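Local coordinates for biofilm-surface layer protein A (Bacillus subtilis, PDB 4BHU) that self-polymerizes into a mechanically stable layer on the surface of biofilms and makes them hydrophobic, at residues L8-T13 and A121-A126; T43-F48 and G100-R105. The protein carries 1 engineered substitution. All blocks are in the same frame, centred on the assembly; numbering follows the deposited sequence. Where two conformers were deposited one is given.

Contact 1. Residues L8-T13 and A121-A126; sequences LFATIT and ASIDVA
Ala10 and Ala121 mark the nearest backbone approach, CA to CA 5.3 Å, between strand 8-12 and strand 121-125. The two strands run nearly parallel, at 12°, with axes 5.7 Å apart at closest, and no hydrogen bond joins them. Each is bonded within its own sheet: Phe9 and Thr11 pair with Thr28 and Glu26, Ala121 and Ile123 with Phe104 and Tyr102. Side chains fill the gap. Ala121 CB meets Ala10 CB at 3.5 Å and also presses on Leu8 O at 3.1 Å. Leu8 CG lies 4.1 Å from the same methyl. Farther along, Ile12 and Ile123 cross at about a right angle, with Ile123 CD1 3.7 Å from Ile12 CG1. With CG1 between its backbone N and carbonyl carbon (chi1 56°), Ile123 sends CD1 to Ile12 and turns CG2 to the backbone of the first strand, 3.5 Å from Ala10 O. Ile12 CD1 reaches Asp124 O at 3.5 Å. Phe9 and Thr11 direct their side chains away from the second strand. This is apolar packing between edge strands of the two sheets of a beta sandwich, consistent with the immunoglobulin-like fold of the BslA family.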
# COMPACT_ATOMS: atom_id res chain seq x y z
N LEU I 8 4.29 38.80 12.83
CA LEU I 8 3.48 39.45 11.81
C LEU I 8 4.12 40.76 11.44
O LEU I 8 4.56 41.53 12.29
CB LEU I 8 2.04 39.69 12.29
CG LEU I 8 1.16 40.45 11.28
CD1 LEU I 8 0.90 39.63 10.02
CD2 LEU I 8 -0.15 40.89 11.91
N PHE I 9 4.19 40.99 10.14
CA PHE I 9 4.71 42.24 9.61
C PHE I 9 3.55 42.97 8.95
O PHE I 9 2.84 42.41 8.12
CB PHE I 9 5.79 41.97 8.58
CG PHE I 9 6.96 41.21 9.13
CD1 PHE I 9 7.94 41.86 9.87
CD2 PHE I 9 7.07 39.84 8.93
CE1 PHE I 9 9.01 41.16 10.39
CE2 PHE I 9 8.14 39.14 9.44
CZ PHE I 9 9.11 39.80 10.17
N ALA I 10 3.38 44.23 9.34
CA ALA I 10 2.34 45.09 8.80
C ALA I 10 2.99 46.31 8.17
O ALA I 10 3.67 47.07 8.85
CB ALA I 10 1.37 45.50 9.90
N THR I 11 2.81 46.49 6.88
CA THR I 11 3.47 47.58 6.19
C THR I 11 2.57 48.21 5.14
O THR I 11 1.88 47.51 4.39
CB THR I 11 4.78 47.10 5.52
OG1 THR I 11 5.70 46.65 6.52
CG2 THR I 11 5.41 48.22 4.71
N ILE I 12 2.60 49.53 5.07
CA ILE I 12 1.96 50.26 3.99
C ILE I 12 2.94 50.30 2.84
O ILE I 12 4.02 50.87 2.98
CB ILE I 12 1.59 51.70 4.42
CG1 ILE I 12 0.66 51.68 5.64
CG2 ILE I 12 0.97 52.44 3.25
CD1 ILE I 12 0.39 53.08 6.27
N THR I 13 2.58 49.72 1.71
CA THR I 13 3.52 49.52 0.61
C THR I 13 3.28 50.42 -0.60
O THR I 13 4.12 50.48 -1.49
CB THR I 13 3.49 48.06 0.11
OG1 THR I 13 2.20 47.77 -0.41
CG2 THR I 13 3.82 47.10 1.26
N ALA I 121 1.12 43.44 14.59
CA ALA I 121 1.97 44.48 14.03
C ALA I 121 1.08 45.67 13.69
O ALA I 121 -0.09 45.50 13.36
CB ALA I 121 2.69 43.99 12.80
N SER I 122 1.65 46.88 13.76
CA SER I 122 0.88 48.12 13.58
C SER I 122 1.40 48.93 12.42
O SER I 122 2.56 48.79 12.04
CB SER I 122 0.97 48.97 14.85
OG SER I 122 0.20 48.40 15.89
N ILE I 123 0.53 49.77 11.86
CA ILE I 123 0.95 50.80 10.91
C ILE I 123 0.52 52.21 11.38
O ILE I 123 -0.47 52.36 12.10
CB ILE I 123 0.38 50.58 9.48
CG1 ILE I 123 -1.14 50.49 9.53
CG2 ILE I 123 0.99 49.34 8.83
CD1 ILE I 123 -1.79 50.39 8.16
N ASP I 124 1.27 53.22 10.96
CA ASP I 124 0.94 54.61 11.24
C ASP I 124 0.33 55.23 9.99
O ASP I 124 0.97 55.29 8.94
CB ASP I 124 2.21 55.39 11.60
CG ASP I 124 2.81 54.98 12.93
OD1 ASP I 124 2.05 54.64 13.86
OD2 ASP I 124 4.05 54.99 13.05
N VAL I 125 -0.92 55.69 10.09
CA VAL I 125 -1.53 56.45 8.99
C VAL I 125 -1.34 57.94 9.27
O VAL I 125 -1.75 58.44 10.32
CB VAL I 125 -3.02 56.12 8.82
CG1 VAL I 125 -3.64 57.03 7.76
CG2 VAL I 125 -3.20 54.66 8.44
N ALA I 126 -0.72 58.66 8.34
CA ALA I 126 -0.31 60.04 8.63
C ALA I 126 -1.44 61.06 8.45
O ALA I 126 -2.20 60.99 7.49
CB ALA I 126 0.88 60.41 7.76

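Contact 2. Residues T43-F48 and G100-R105; sequences TLPSGF and GTYTFR
The rings of Phe48, Tyr102 and Phe104 form an aromatic cluster. Phe48 has the edge of Phe104 over one face, and its own edge is directed at the face of Tyr102. The Phe48 and Tyr102 planes stand at 83°, an edge-to-face pair with Phe48 CE2 3.8 Å from Tyr102 CG. The Phe48 and Phe104 planes are less steeply inclined, at 57°. Over one face of Phe104 sits Pro45 CD, 3.7 Å from the ring centroid, a CH-pi contact. Leu44 CD2 lies in the plane of that ring, at its edge, 3.6 Å from Phe104 CD2. At the edge of Tyr102, also in plane, is Ser46 O, 3.3 Å from Tyr102 CE2. Tyr102 OH is hydrogen-bonded to Ala98 O.

The type II turn from Pro45 to Phe48 folds the chain back after strand 39-43 and lays it against strand 100-105. Phe48 N bonds to Pro45 O across the turn. Gly47 takes a positive phi, 111°, as the third residue of a type II turn commonly does. Phe48 then continues inward and touches Ile25, a residue of the facing sheet of the sandwich.

Thr43 and Arg105 make an antiparallel hydrogen-bonded pair. Thr43 N donates to Arg105 O at 2.8 Å, and Arg105 N returns the bond to Thr43 O at 3.2 Å. No further backbone bond joins the two segments after this pair; a water takes over, donating to both Thr43 O and Thr103 O. The same water receives a weak bond from Arg105 NH1 at the guanidinium edge. Pro45 CG packs on Thr103 O at 3.3 Å, next to this bridge.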
# COMPACT_ATOMS: atom_id res chain seq x y z
N THR I 43 -7.05 39.33 11.41
CA THR I 43 -8.07 40.25 11.93
C THR I 43 -7.63 41.69 11.60
O THR I 43 -6.53 42.12 11.95
CB THR I 43 -8.25 40.10 13.45
OG1 THR I 43 -8.64 38.75 13.74
CG2 THR I 43 -9.35 41.07 13.98
N LEU I 44 -8.49 42.40 10.89
CA LEU I 44 -8.18 43.76 10.48
C LEU I 44 -8.87 44.73 11.43
O LEU I 44 -9.96 44.44 11.93
CB LEU I 44 -8.65 44.00 9.04
CG LEU I 44 -8.22 42.98 7.98
CD1 LEU I 44 -8.71 43.40 6.60
CD2 LEU I 44 -6.73 42.78 7.98
N PRO I 45 -8.25 45.89 11.69
CA PRO I 45 -8.90 46.85 12.59
C PRO I 45 -9.93 47.70 11.84
O PRO I 45 -9.89 47.76 10.60
CB PRO I 45 -7.72 47.67 13.12
CG PRO I 45 -6.73 47.65 11.99
CD PRO I 45 -6.92 46.35 11.26
N SER I 46 -10.85 48.33 12.57
CA SER I 46 -11.88 49.14 11.91
C SER I 46 -11.14 50.20 11.11
O SER I 46 -10.17 50.78 11.60
CB SER I 46 -12.84 49.78 12.93
OG SER I 46 -14.08 50.08 12.31
N GLY I 47 -11.58 50.42 9.88
CA GLY I 47 -10.87 51.26 8.94
C GLY I 47 -10.28 50.47 7.80
O GLY I 47 -10.01 51.02 6.73
N PHE I 48 -10.07 49.16 8.00
CA PHE I 48 -9.61 48.28 6.93
C PHE I 48 -10.54 47.10 6.70
O PHE I 48 -11.13 46.57 7.64
CB PHE I 48 -8.19 47.78 7.24
CG PHE I 48 -7.18 48.87 7.26
CD1 PHE I 48 -6.52 49.24 6.10
CD2 PHE I 48 -6.89 49.55 8.43
CE1 PHE I 48 -5.59 50.25 6.12
CE2 PHE I 48 -5.97 50.57 8.45
CZ PHE I 48 -5.32 50.92 7.29
N GLY I 100 -3.89 57.82 12.67
CA GLY I 100 -3.76 57.10 13.92
C GLY I 100 -2.93 55.83 13.72
O GLY I 100 -2.48 55.52 12.61
N THR I 101 -2.70 55.09 14.80
CA THR I 101 -2.04 53.80 14.69
C THR I 101 -3.12 52.72 14.61
O THR I 101 -4.10 52.75 15.36
CB THR I 101 -1.12 53.54 15.89
OG1 THR I 101 -1.91 53.48 17.09
CG2 THR I 101 -0.10 54.64 16.01
N TYR I 102 -2.91 51.77 13.69
CA TYR I 102 -3.85 50.68 13.46
C TYR I 102 -3.14 49.33 13.61
O TYR I 102 -2.09 49.10 12.97
CB TYR I 102 -4.43 50.79 12.05
CG TYR I 102 -5.36 51.97 11.89
CD1 TYR I 102 -4.85 53.25 11.68
CD2 TYR I 102 -6.75 51.81 11.96
CE1 TYR I 102 -5.70 54.33 11.52
CE2 TYR I 102 -7.60 52.87 11.80
CZ TYR I 102 -7.08 54.14 11.59
OH TYR I 102 -7.94 55.20 11.44
N THR I 103 -3.71 48.47 14.44
CA THR I 103 -3.11 47.19 14.77
C THR I 103 -3.82 46.01 14.10
O THR I 103 -5.05 45.87 14.17
CB THR I 103 -3.11 46.95 16.30
OG1 THR I 103 -2.46 48.04 16.97
CG2 THR I 103 -2.39 45.63 16.63
N PHE I 104 -3.01 45.18 13.45
CA PHE I 104 -3.47 43.98 12.78
C PHE I 104 -3.03 42.76 13.59
O PHE I 104 -1.97 42.78 14.22
CB PHE I 104 -2.87 43.88 11.38
CG PHE I 104 -3.27 45.00 10.47
CD1 PHE I 104 -2.64 46.23 10.55
CD2 PHE I 104 -4.28 44.83 9.55
CE1 PHE I 104 -3.01 47.26 9.72
CE2 PHE I 104 -4.66 45.87 8.70
CZ PHE I 104 -4.02 47.08 8.79
N ARG I 105 -3.84 41.72 13.54
CA ARG I 105 -3.61 40.49 14.29
C ARG I 105 -3.69 39.31 13.33
O ARG I 105 -4.37 39.35 12.31
CB ARG I 105 -4.64 40.34 15.42
CG ARG I 105 -4.55 41.45 16.45
CD ARG I 105 -5.75 41.51 17.40
NE ARG I 105 -5.58 42.57 18.40
CZ ARG I 105 -5.84 43.86 18.18
NH1 ARG I 105 -6.29 44.27 17.00
NH2 ARG I 105 -5.65 44.75 19.14
O HOH W 1 -6.92 43.96 14.39

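Contacts 1 and 2 have centres about 9 Å apart and share a sheet, in which strands 100-109 and 119-125 are antiparallel neighbours. Ile123 N bonds to Tyr102 O at 2.9 Å, and Ser122 OG probably to Thr103 OG1, also at 2.9 Å. Phe104 links the two contacts. It touches Leu8, Ala10 and Ile123 of contact 1 as well as Leu27 of the facing sheet. Leu8 CD2 lies 3.5 Å from Phe104 O. Phe48 meets Ile123, and Tyr102 meets Val125, so the aromatic cluster continues into the aliphatic packing. Both segments of contact 2 fall between the two segments of contact 1 in sequence.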